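Side-chain contacts in pseudoalteromonas arctica PAMC 21717 (Pseudoalteromonas arctica, PDB 5YL7), which probably hydrolyses peptide bonds in proteins as a cold-active, calcium-binding serine protease of the subtilase family: residues A[48-53]-A[103-108]; A[114-119]-A[272-277]; A[165-170]-A[289-294]; A[40-45]-A[80-85]. All blocks are in the same frame, centred on the assembly; numbering follows the deposited sequence.

Interaction 1. Residues A[48-53]-A[103-108]; sequences ADLNAN and HVAGTV. With CA (calcium ion), chain C.
Leu50 reaches across to helix 100-109 with its two methyls split over different targets. CD1 stands above the plane of the peptide link between Ala105 and Gly106, so that it meets the flank of the helix rather than another side chain: it lies 3.8 Å from Ala105 O and packs on the bare CA of Gly106, with Leu50 CD1 4.0 Å from Gly106 CA. CD2 leans the other way and approaches the methyl of Ala105, 4.1 Å between Leu50 CD2 and Ala105 CB. The side chain gets there because its CG is turned directly opposite the backbone N, chi1 -178°, which carries the fork toward the helix.

One residue earlier the side chain points to a metal instead. Asp49 clasps the calcium ion with both carboxylate oxygens, OD1 at 2.4 Å and OD2 at 2.5 Å from the metal, in a site completed by Asp5, Val111, Asn114, Glu116 and Val118. The turn after Leu50 is closed by Asn53 N to Leu50 O, 2.9 Å, and Asn53 ND2 bonds Ala109 O at the end of the same helix. The chemistry divides the work: a buried apolar fork, with no directional bond of its own, sets the loop against the helix by shape, while Asp49, through calcium, and Asn53, through Ala109 O, carry polar bonds of the same loop.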
loop_
_atom_site.group_PDB
_atom_site.type_symbol
_atom_site.label_atom_id
_atom_site.label_comp_id
_atom_site.label_asym_id
_atom_site.label_seq_id
_atom_site.Cartn_x
_atom_site.Cartn_y
_atom_site.Cartn_z
ATOM N N ALA A 48 9.236 12.996 -9.504
ATOM C CA ALA A 48 9.171 13.011 -10.968
ATOM C C ALA A 48 8.675 11.771 -11.630
ATOM O O ALA A 48 8.093 11.758 -12.712
ATOM C CB ALA A 48 10.549 13.348 -11.578
ATOM N N ASP A 49 8.905 10.596 -10.927
ATOM C CA ASP A 49 8.470 9.299 -11.453
ATOM C C ASP A 49 7.137 8.797 -10.896
ATOM O O ASP A 49 6.799 7.653 -10.980
ATOM C CB ASP A 49 9.538 8.212 -11.284
ATOM C CG ASP A 49 9.555 7.164 -12.335
ATOM O OD1 ASP A 49 9.205 7.475 -13.507
ATOM O OD2 ASP A 49 9.920 5.979 -12.025
ATOM N N LEU A 50 6.410 9.751 -10.270
ATOM C CA LEU A 50 5.101 9.422 -9.622
ATOM C C LEU A 50 4.030 10.455 -9.947
ATOM O O LEU A 50 2.852 10.099 -10.073
ATOM C CB LEU A 50 5.348 9.367 -8.085
ATOM C CG LEU A 50 4.128 9.006 -7.243
ATOM C CD1 LEU A 50 3.560 7.634 -7.644
ATOM C CD2 LEU A 50 4.500 9.098 -5.792
ATOM N N ASN A 51 4.381 11.752 -9.925
ATOM C CA ASN A 51 3.352 12.797 -9.817
ATOM C C ASN A 51 2.338 12.786 -10.931
ATOM O O ASN A 51 1.198 13.145 -10.663
ATOM C CB ASN A 51 4.018 14.179 -9.678
ATOM C CG ASN A 51 3.117 15.143 -9.147
ATOM O OD1 ASN A 51 2.806 16.189 -9.879
ATOM N ND2 ASN A 51 2.626 14.963 -8.003
ATOM N N ALA A 52 2.680 12.394 -12.114
ATOM C CA ALA A 52 1.659 12.365 -13.152
ATOM C C ALA A 52 0.480 11.462 -12.870
ATOM O O ALA A 52 -0.585 11.546 -13.454
ATOM C CB ALA A 52 2.214 11.989 -14.492
ATOM N N ASN A 53 0.719 10.426 -11.960
ATOM C CA ASN A 53 -0.328 9.506 -11.575
ATOM C C ASN A 53 -0.954 9.854 -10.277
ATOM O O ASN A 53 -1.766 9.031 -9.740
ATOM C CB ASN A 53 0.214 8.068 -11.558
ATOM C CG ASN A 53 0.423 7.492 -12.915
ATOM O OD1 ASN A 53 -0.023 8.113 -13.917
ATOM N ND2 ASN A 53 1.105 6.360 -13.009
ATOM N N HIS A 103 6.857 5.802 -1.133
ATOM C CA HIS A 103 7.307 4.469 -1.502
ATOM C C HIS A 103 6.137 3.595 -1.881
ATOM O O HIS A 103 6.048 2.970 -2.949
ATOM C CB HIS A 103 8.191 3.922 -0.399
ATOM C CG HIS A 103 9.008 2.732 -0.753
ATOM N ND1 HIS A 103 8.484 1.475 -0.848
ATOM C CD2 HIS A 103 10.313 2.661 -1.089
ATOM C CE1 HIS A 103 9.469 0.659 -1.248
ATOM N NE2 HIS A 103 10.591 1.354 -1.369
ATOM N N VAL A 104 5.136 3.559 -0.997
ATOM C CA VAL A 104 3.917 2.759 -1.227
ATOM C C VAL A 104 3.192 3.226 -2.460
ATOM O O VAL A 104 2.779 2.378 -3.288
ATOM C CB VAL A 104 3.017 2.844 0.054
ATOM C CG1 VAL A 104 1.657 2.247 -0.198
ATOM C CG2 VAL A 104 3.672 2.131 1.201
ATOM N N ALA A 105 2.992 4.522 -2.623
ATOM C CA ALA A 105 2.303 4.978 -3.823
ATOM C C ALA A 105 3.026 4.576 -5.119
ATOM O O ALA A 105 2.358 4.316 -6.116
ATOM C CB ALA A 105 2.052 6.481 -3.779
ATOM N N GLY A 106 4.369 4.635 -5.083
ATOM C CA GLY A 106 5.113 4.198 -6.262
ATOM C C GLY A 106 4.971 2.737 -6.606
ATOM O O GLY A 106 4.936 2.374 -7.787
ATOM N N THR A 107 4.807 1.884 -5.565
ATOM C CA THR A 107 4.547 0.497 -5.874
ATOM C C THR A 107 3.212 0.353 -6.554
ATOM O O THR A 107 3.046 -0.421 -7.510
ATOM C CB THR A 107 4.611 -0.401 -4.587
ATOM O OG1 THR A 107 5.942 -0.236 -4.050
ATOM C CG2 THR A 107 4.274 -1.789 -4.857
ATOM N N VAL A 108 2.215 1.109 -6.096
ATOM C CA VAL A 108 0.901 1.031 -6.761
ATOM C C VAL A 108 0.943 1.569 -8.192
ATOM O O VAL A 108 0.434 0.886 -9.116
ATOM C CB VAL A 108 -0.176 1.804 -5.990
ATOM C CG1 VAL A 108 -1.509 1.770 -6.761
ATOM C CG2 VAL A 108 -0.308 1.226 -4.561
HETATM CA CA CA C . 9.355 5.193 -14.353
#

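Interaction 2. Residues A[114-119]-A[272-277]; sequences NGEGVA and DSYGYS. With CA (calcium ion), chain C.
Tyr274 projects from its strand onto the backbone of the calcium-binding loop, and the phenol end rides directly against Gly117. Here the packing is tight: Gly117 CA is 3.3 Å from both CZ and OH of Tyr274, and a side chain on Gly117 would collide with the hydroxyl. Further back along the ring, Val118 slides past in the opposite direction, with its CG1 3.8 Å from Tyr274 CD1.

The outer side is looser. Glu116, its chain fully extended with CG opposite the backbone N (chi1 -177°), crosses the tyrosine at about a right angle, the carboxylate and ring planes 79° apart. They join through a water that lies at the ring edge, in its plane, 2.7 Å from Tyr274 OH, and donates to Glu116 OE1, also at 2.7 Å. A leucine at Tyr274 would probably leave this water without its hydroxyl partner and open a gap over Gly117.

The loop itself wraps the calcium ion with Asn114 OD1, Glu116 O and Val118 O, together with Asp5, Asp49 and Val111. This mixture of side-chain and carbonyl ligands, gathered from the N-terminal region, the loop holding Asp49 and the loop 111-118, resembles the high-affinity calcium site of subtilisins.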
loop_
_atom_site.group_PDB
_atom_site.type_symbol
_atom_site.label_atom_id
_atom_site.label_comp_id
_atom_site.label_asym_id
_atom_site.label_seq_id
_atom_site.Cartn_x
_atom_site.Cartn_y
_atom_site.Cartn_z
ATOM N N ASN A 114 8.413 5.374 -19.078
ATOM C CA ASN A 114 8.899 6.735 -19.286
ATOM C C ASN A 114 10.421 6.825 -19.327
ATOM O O ASN A 114 10.985 7.894 -19.208
ATOM C CB ASN A 114 8.285 7.746 -18.298
ATOM C CG ASN A 114 8.725 7.480 -16.847
ATOM O OD1 ASN A 114 9.155 6.360 -16.508
ATOM N ND2 ASN A 114 8.676 8.494 -16.020
ATOM N N GLY A 115 11.100 5.679 -19.393
ATOM C CA GLY A 115 12.513 5.685 -19.490
ATOM C C GLY A 115 13.293 6.159 -18.358
ATOM O O GLY A 115 14.502 6.496 -18.397
ATOM N N GLU A 116 12.614 6.225 -17.159
ATOM C CA GLU A 116 13.134 6.854 -15.976
ATOM C C GLU A 116 12.790 5.977 -14.736
ATOM O O GLU A 116 11.652 5.521 -14.693
ATOM C CB GLU A 116 12.501 8.241 -15.746
ATOM C CG GLU A 116 13.026 9.005 -14.599
ATOM C CD GLU A 116 12.436 10.441 -14.542
ATOM O OE1 GLU A 116 12.760 11.113 -13.527
ATOM O OE2 GLU A 116 11.643 10.824 -15.475
ATOM N N GLY A 117 13.697 5.797 -13.839
ATOM C CA GLY A 117 13.318 5.250 -12.509
ATOM C C GLY A 117 12.745 3.871 -12.643
ATOM O O GLY A 117 13.262 2.943 -13.285
ATOM N N VAL A 118 11.633 3.676 -11.916
ATOM C CA VAL A 118 10.939 2.431 -11.662
ATOM C C VAL A 118 9.643 2.229 -12.394
ATOM O O VAL A 118 9.180 3.207 -13.093
ATOM C CB VAL A 118 10.714 2.271 -10.098
ATOM C CG1 VAL A 118 12.020 2.181 -9.345
ATOM C CG2 VAL A 118 9.885 3.418 -9.591
ATOM N N ALA A 119 9.017 1.060 -12.223
ATOM C CA ALA A 119 7.691 0.818 -12.664
ATOM C C ALA A 119 6.739 0.647 -11.492
ATOM O O ALA A 119 7.185 0.469 -10.347
ATOM C CB ALA A 119 7.671 -0.410 -13.571
ATOM N N ASP A 272 14.373 13.958 -5.048
ATOM C CA ASP A 272 13.803 12.664 -5.394
ATOM C C ASP A 272 14.916 11.609 -5.301
ATOM O O ASP A 272 16.040 11.827 -5.768
ATOM C CB ASP A 272 13.192 12.661 -6.744
ATOM C CG ASP A 272 11.951 13.556 -6.899
ATOM O OD1 ASP A 272 11.291 13.827 -5.880
ATOM O OD2 ASP A 272 11.583 13.800 -8.083
ATOM N N SER A 273 14.541 10.388 -4.892
ATOM C CA SER A 273 15.450 9.239 -4.962
ATOM C C SER A 273 14.656 7.990 -5.227
ATOM O O SER A 273 13.402 8.018 -5.349
ATOM C CB SER A 273 16.249 9.209 -3.698
ATOM O OG SER A 273 15.416 8.908 -2.588
ATOM N N TYR A 274 15.342 6.860 -5.282
ATOM C CA TYR A 274 14.753 5.530 -5.300
ATOM C C TYR A 274 15.310 4.753 -4.212
ATOM O O TYR A 274 16.540 4.862 -3.946
ATOM C CB TYR A 274 14.958 4.823 -6.632
ATOM C CG TYR A 274 14.450 5.607 -7.804
ATOM C CD1 TYR A 274 13.110 5.651 -8.169
ATOM C CD2 TYR A 274 15.333 6.428 -8.575
ATOM C CE1 TYR A 274 12.647 6.480 -9.166
ATOM C CE2 TYR A 274 14.817 7.269 -9.533
ATOM C CZ TYR A 274 13.503 7.222 -9.876
ATOM O OH TYR A 274 12.967 8.028 -10.857
ATOM N N GLY A 275 14.556 3.997 -3.453
ATOM C CA GLY A 275 15.063 3.283 -2.321
ATOM C C GLY A 275 14.378 1.958 -2.103
ATOM O O GLY A 275 13.259 1.709 -2.539
ATOM N N TYR A 276 15.175 1.038 -1.495
ATOM C CA TYR A 276 14.695 -0.283 -1.137
ATOM C C TYR A 276 14.239 -0.315 0.287
ATOM O O TYR A 276 14.964 0.049 1.176
ATOM C CB TYR A 276 15.809 -1.369 -1.312
ATOM C CG TYR A 276 16.369 -1.548 -2.658
ATOM C CD1 TYR A 276 15.817 -2.407 -3.609
ATOM C CD2 TYR A 276 17.552 -0.890 -3.007
ATOM C CE1 TYR A 276 16.400 -2.584 -4.868
ATOM C CE2 TYR A 276 18.127 -1.083 -4.269
ATOM C CZ TYR A 276 17.567 -1.912 -5.120
ATOM O OH TYR A 276 18.102 -2.141 -6.414
ATOM N N SER A 277 12.976 -0.761 0.495
ATOM C CA SER A 277 12.376 -0.833 1.815
ATOM C C SER A 277 11.824 -2.221 2.015
ATOM O O SER A 277 11.761 -3.020 1.083
ATOM C CB SER A 277 11.280 0.186 1.985
ATOM O OG SER A 277 11.825 1.530 2.101
HETATM CA CA CA C . 9.355 5.193 -14.353
HETATM O O HOH W 1 14.494 9.971 -11.846
#

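Interaction 3. Residues A[165-170]-A[289-294]; sequences ADVINM and GVAALI
The flat group that Val167 meets is the peptide link between Ala291 and Ala292 on the helix. The valine's CG2 stands almost straight above its nitrogen, over one face of the peptide plane, with Val167 CG2 4.0 Å from Ala292 N. The remaining contact is methyl against methyl. Ala291 CB comes in between the two arms of the fork, 3.9 Å from Val167 CG2 and 4.1 Å from Val167 CG1. Both arms can touch it because CG1 is swung opposite the backbone N (chi1 179°), leaving CG2 beside that nitrogen and the pair facing the helix. Small residues on the helix let it approach closely: Val167 and Ala292 have CA atoms 6.7 Å apart. The contact is buried and apolar, and rests on close fit.

Strand 167-170 lies inside the central parallel sheet, between strands 36-41 and 195-199. Its Val167 looks to helix 280-297, whereas Ile168 and Met170 pack on helix 140-150, so the strand is sandwiched as in the alpha/beta/alpha subtilase fold. Helix 280-297 is itself backed by helix 331-338, which receives Val290, Leu293 and Ile294.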
loop_
_atom_site.group_PDB
_atom_site.type_symbol
_atom_site.label_atom_id
_atom_site.label_comp_id
_atom_site.label_asym_id
_atom_site.label_seq_id
_atom_site.Cartn_x
_atom_site.Cartn_y
_atom_site.Cartn_z
ATOM N N ALA A 165 -12.447 6.050 -4.714
ATOM C CA ALA A 165 -11.512 4.954 -4.994
ATOM C C ALA A 165 -12.177 3.637 -5.236
ATOM O O ALA A 165 -13.140 3.294 -4.558
ATOM C CB ALA A 165 -10.460 4.846 -3.924
ATOM N N ASP A 166 -11.644 2.871 -6.142
ATOM C CA ASP A 166 -11.967 1.471 -6.312
ATOM C C ASP A 166 -11.281 0.535 -5.318
ATOM O O ASP A 166 -11.784 -0.497 -4.945
ATOM C CB ASP A 166 -11.583 1.048 -7.742
ATOM C CG ASP A 166 -12.207 1.909 -8.791
ATOM O OD1 ASP A 166 -13.422 1.753 -8.946
ATOM O OD2 ASP A 166 -11.618 2.787 -9.406
ATOM N N VAL A 167 -10.106 1.003 -4.883
ATOM C CA VAL A 167 -9.218 0.174 -4.018
ATOM C C VAL A 167 -8.677 1.134 -2.935
ATOM O O VAL A 167 -8.283 2.249 -3.285
ATOM C CB VAL A 167 -8.063 -0.406 -4.812
ATOM C CG1 VAL A 167 -7.135 -1.229 -3.927
ATOM C CG2 VAL A 167 -8.520 -1.158 -6.014
ATOM N N ILE A 168 -8.633 0.673 -1.698
ATOM C CA ILE A 168 -7.895 1.359 -0.606
ATOM C C ILE A 168 -6.729 0.493 -0.273
ATOM O O ILE A 168 -6.854 -0.740 -0.073
ATOM C CB ILE A 168 -8.785 1.568 0.598
ATOM C CG1 ILE A 168 -9.747 2.778 0.342
ATOM C CG2 ILE A 168 -8.039 1.740 1.875
ATOM C CD1 ILE A 168 -10.896 2.819 1.300
ATOM N N ASN A 169 -5.565 1.111 -0.118
ATOM C CA ASN A 169 -4.361 0.489 0.479
ATOM C C ASN A 169 -4.060 1.092 1.811
ATOM O O ASN A 169 -3.922 2.322 1.934
ATOM C CB ASN A 169 -3.158 0.649 -0.481
ATOM C CG ASN A 169 -1.962 -0.101 0.006
ATOM O OD1 ASN A 169 -1.781 -1.273 -0.320
ATOM N ND2 ASN A 169 -1.136 0.545 0.885
ATOM N N MET A 170 -3.944 0.266 2.843
ATOM C CA MET A 170 -3.523 0.690 4.188
ATOM C C MET A 170 -2.328 -0.114 4.565
ATOM O O MET A 170 -2.352 -1.226 5.158
ATOM C CB MET A 170 -4.607 0.479 5.274
ATOM C CG MET A 170 -5.688 1.578 5.118
ATOM S SD MET A 170 -6.800 1.638 6.582
ATOM C CE MET A 170 -7.487 0.615 5.813
ATOM N N GLY A 289 -2.326 -3.031 -6.149
ATOM C CA GLY A 289 -2.185 -2.843 -7.601
ATOM C C GLY A 289 -2.853 -3.945 -8.368
ATOM O O GLY A 289 -3.499 -3.677 -9.397
ATOM N N VAL A 290 -2.734 -5.218 -7.963
ATOM C CA VAL A 290 -3.473 -6.284 -8.648
ATOM C C VAL A 290 -4.941 -6.102 -8.522
ATOM O O VAL A 290 -5.671 -6.390 -9.513
ATOM C CB VAL A 290 -2.947 -7.684 -8.248
ATOM C CG1 VAL A 290 -3.722 -8.774 -8.974
ATOM C CG2 VAL A 290 -1.468 -7.811 -8.569
ATOM N N ALA A 291 -5.450 -5.647 -7.380
ATOM C CA ALA A 291 -6.871 -5.328 -7.301
ATOM C C ALA A 291 -7.282 -4.304 -8.356
ATOM O O ALA A 291 -8.384 -4.449 -8.950
ATOM C CB ALA A 291 -7.192 -4.815 -5.889
ATOM N N ALA A 292 -6.467 -3.314 -8.628
ATOM C CA ALA A 292 -6.715 -2.377 -9.697
ATOM C C ALA A 292 -6.664 -3.037 -11.040
ATOM O O ALA A 292 -7.506 -2.648 -11.923
ATOM C CB ALA A 292 -5.776 -1.164 -9.612
ATOM N N LEU A 293 -5.763 -3.955 -11.318
ATOM C CA LEU A 293 -5.742 -4.681 -12.601
ATOM C C LEU A 293 -7.040 -5.414 -12.745
ATOM O O LEU A 293 -7.667 -5.409 -13.854
ATOM C CB LEU A 293 -4.561 -5.608 -12.711
ATOM C CG LEU A 293 -3.196 -5.004 -12.508
ATOM C CD1 LEU A 293 -2.113 -6.058 -12.773
ATOM C CD2 LEU A 293 -2.982 -3.767 -13.366
ATOM N N ILE A 294 -7.478 -6.125 -11.743
ATOM C CA ILE A 294 -8.745 -6.832 -11.740
ATOM C C ILE A 294 -9.839 -5.914 -12.031
ATOM O O ILE A 294 -10.772 -6.272 -12.859
ATOM C CB ILE A 294 -8.967 -7.571 -10.362
ATOM C CG1 ILE A 294 -8.012 -8.706 -10.211
ATOM C CG2 ILE A 294 -10.399 -7.991 -10.222
ATOM C CD1 ILE A 294 -7.862 -9.173 -8.743
#

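Interaction 4. Residues A[40-45]-A[80-85]; sequences LDTGYR and PGDAVA
Thr42 turns its methyl to the carboxylate of Asp82, CG2 lying 3.6 Å from Asp82 OD2. The threonine's first torsion explains the choice: with chi1 at 68°, OG1 sits between the backbone N and the carbonyl carbon, where it bonds Gly101 N and Asp79 OD2, and CG2 is left to face the loop. Asp82 adopts the matching conformation, chi1 68°, bringing its carboxylate back toward Thr42; the polar demand of OD2 is met by Ser98 OG, so the methyl contact is a secondary one.

Thr42 follows the last residue of strand 36-41, and the sequence Asp41-Thr42-Gly43 is the familiar Asp-Thr-Gly motif of subtilases, in which the aspartate is the acid of the catalytic triad. Here Asp41 probably has that role, with OD1 bonded to His100 ND1. The same oxygen uses its anti lone pair to take the backbone NH of Thr42, 2.8 Å from Thr42 N to Asp41 OD1 with an N-H...O angle of 144°. Gly43 then turns the chain at backbone angles that call for glycine.

Arg45 is curled rather than extended, its first three torsions folding the same way, and this carries its end back to the start of the 80-85 loop. NH2 bonds Asp79 O, and Pro80 N lies 4.4 Å from Arg45 NH2, at the guanidinium edge and near its plane.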
loop_
_atom_site.group_PDB
_atom_site.type_symbol
_atom_site.label_atom_id
_atom_site.label_comp_id
_atom_site.label_asym_id
_atom_site.label_seq_id
_atom_site.Cartn_x
_atom_site.Cartn_y
_atom_site.Cartn_z
ATOM N N LEU A 40 -3.640 5.342 1.907
ATOM C CA LEU A 40 -3.827 5.967 3.223
ATOM C C LEU A 40 -2.547 5.814 3.972
ATOM O O LEU A 40 -2.207 4.683 4.350
ATOM C CB LEU A 40 -5.001 5.308 3.960
ATOM C CG LEU A 40 -6.387 5.843 3.632
ATOM C CD1 LEU A 40 -6.739 5.640 2.168
ATOM C CD2 LEU A 40 -7.431 5.129 4.491
ATOM N N ASP A 41 -1.771 6.880 4.145
ATOM C CA ASP A 41 -0.376 6.741 4.527
ATOM C C ASP A 41 0.123 8.056 5.036
ATOM O O ASP A 41 -0.653 8.936 5.521
ATOM C CB ASP A 41 0.405 6.116 3.335
ATOM C CG ASP A 41 1.496 5.268 3.746
ATOM O OD1 ASP A 41 2.463 5.757 4.367
ATOM O OD2 ASP A 41 1.529 4.071 3.412
ATOM N N THR A 42 1.448 8.278 4.905
ATOM C CA THR A 42 2.094 9.479 5.422
ATOM C C THR A 42 1.954 10.699 4.501
ATOM O O THR A 42 2.469 11.762 4.846
ATOM C CB THR A 42 3.593 9.222 5.746
ATOM O OG1 THR A 42 4.280 9.005 4.467
ATOM C CG2 THR A 42 3.804 8.038 6.617
ATOM N N GLY A 43 1.286 10.526 3.372
ATOM C CA GLY A 43 1.305 11.493 2.318
ATOM C C GLY A 43 2.266 11.186 1.242
ATOM O O GLY A 43 2.805 10.063 1.190
ATOM N N TYR A 44 2.549 12.122 0.355
ATOM C CA TYR A 44 3.462 11.885 -0.786
ATOM C C TYR A 44 4.359 13.090 -1.033
ATOM O O TYR A 44 3.999 14.208 -0.620
ATOM C CB TYR A 44 2.685 11.537 -2.042
ATOM C CG TYR A 44 1.995 12.702 -2.670
ATOM C CD1 TYR A 44 0.897 13.347 -2.122
ATOM C CD2 TYR A 44 2.469 13.299 -3.844
ATOM C CE1 TYR A 44 0.370 14.451 -2.659
ATOM C CE2 TYR A 44 1.924 14.410 -4.383
ATOM C CZ TYR A 44 0.877 14.984 -3.803
ATOM O OH TYR A 44 0.286 16.117 -4.319
ATOM N N ARG A 45 5.472 12.837 -1.725
ATOM C CA ARG A 45 6.164 13.938 -2.400
ATOM C C ARG A 45 5.935 13.805 -3.859
ATOM O O ARG A 45 5.748 12.683 -4.405
ATOM C CB ARG A 45 7.650 13.918 -2.092
ATOM C CG ARG A 45 8.030 14.106 -0.658
ATOM C CD ARG A 45 7.393 15.255 0.034
ATOM N NE ARG A 45 7.522 16.508 -0.713
ATOM C CZ ARG A 45 6.863 17.629 -0.368
ATOM N NH1 ARG A 45 6.939 18.674 -1.174
ATOM N NH2 ARG A 45 6.154 17.662 0.706
ATOM N N PRO A 80 5.056 16.315 4.797
ATOM C CA PRO A 80 6.092 17.292 5.233
ATOM C C PRO A 80 7.287 16.650 5.801
ATOM O O PRO A 80 8.273 17.367 6.100
ATOM C CB PRO A 80 5.342 18.108 6.243
ATOM C CG PRO A 80 4.386 17.114 6.934
ATOM C CD PRO A 80 3.980 16.213 5.767
ATOM N N GLY A 81 7.260 15.368 6.064
ATOM C CA GLY A 81 8.232 14.605 6.752
ATOM C C GLY A 81 7.828 14.229 8.162
ATOM O O GLY A 81 7.403 15.095 8.907
ATOM N N ASP A 82 7.985 12.983 8.484
ATOM C CA ASP A 82 7.567 12.421 9.811
ATOM C C ASP A 82 8.713 12.139 10.731
ATOM O O ASP A 82 8.552 11.448 11.756
ATOM C CB ASP A 82 6.604 11.230 9.625
ATOM C CG ASP A 82 7.260 10.072 9.030
ATOM O OD1 ASP A 82 8.493 10.076 8.821
ATOM O OD2 ASP A 82 6.630 9.058 8.682
ATOM N N ALA A 83 9.878 12.698 10.455
ATOM C CA ALA A 83 11.013 12.591 11.350
ATOM C C ALA A 83 10.641 13.055 12.734
ATOM O O ALA A 83 9.929 14.012 12.924
ATOM C CB ALA A 83 12.218 13.443 10.881
ATOM N N VAL A 84 11.228 12.321 13.708
ATOM C CA VAL A 84 11.020 12.646 15.140
ATOM C C VAL A 84 12.393 12.661 15.861
ATOM O O VAL A 84 13.240 11.858 15.628
ATOM C CB VAL A 84 9.999 11.683 15.802
ATOM C CG1 VAL A 84 8.606 12.000 15.356
ATOM C CG2 VAL A 84 10.381 10.281 15.612
ATOM N N ALA A 85 12.388 13.506 16.872
ATOM C CA ALA A 85 13.567 13.560 17.804
ATOM C C ALA A 85 13.404 12.510 18.842
ATOM O O ALA A 85 12.279 12.006 19.058
ATOM C CB ALA A 85 13.570 14.901 18.416
#

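Interactions 1 and 3 are buried and apolar, each a branched side chain set against a helix flank at an alanine; interactions 2 and 4 lie further out, partly buried, and bring water, carboxylates and a guanidinium into play. Interactions 1 and 2 share one calcium ion and touch directly, Asp49 OD1 standing 2.8 Å from Asn114 ND2 in a probable hydrogen bond. Interactions 3 and 4 draw on adjacent strands of the parallel sheet, 167-170 and 36-41, and are joined by a probable backbone hydrogen bond between Asn169 O and Leu40 N, though their centres are about 22 Å apart. Interaction 1 also meets interaction 4, where Val104 packs on Asp41. Interactions 2 and 3 do not touch.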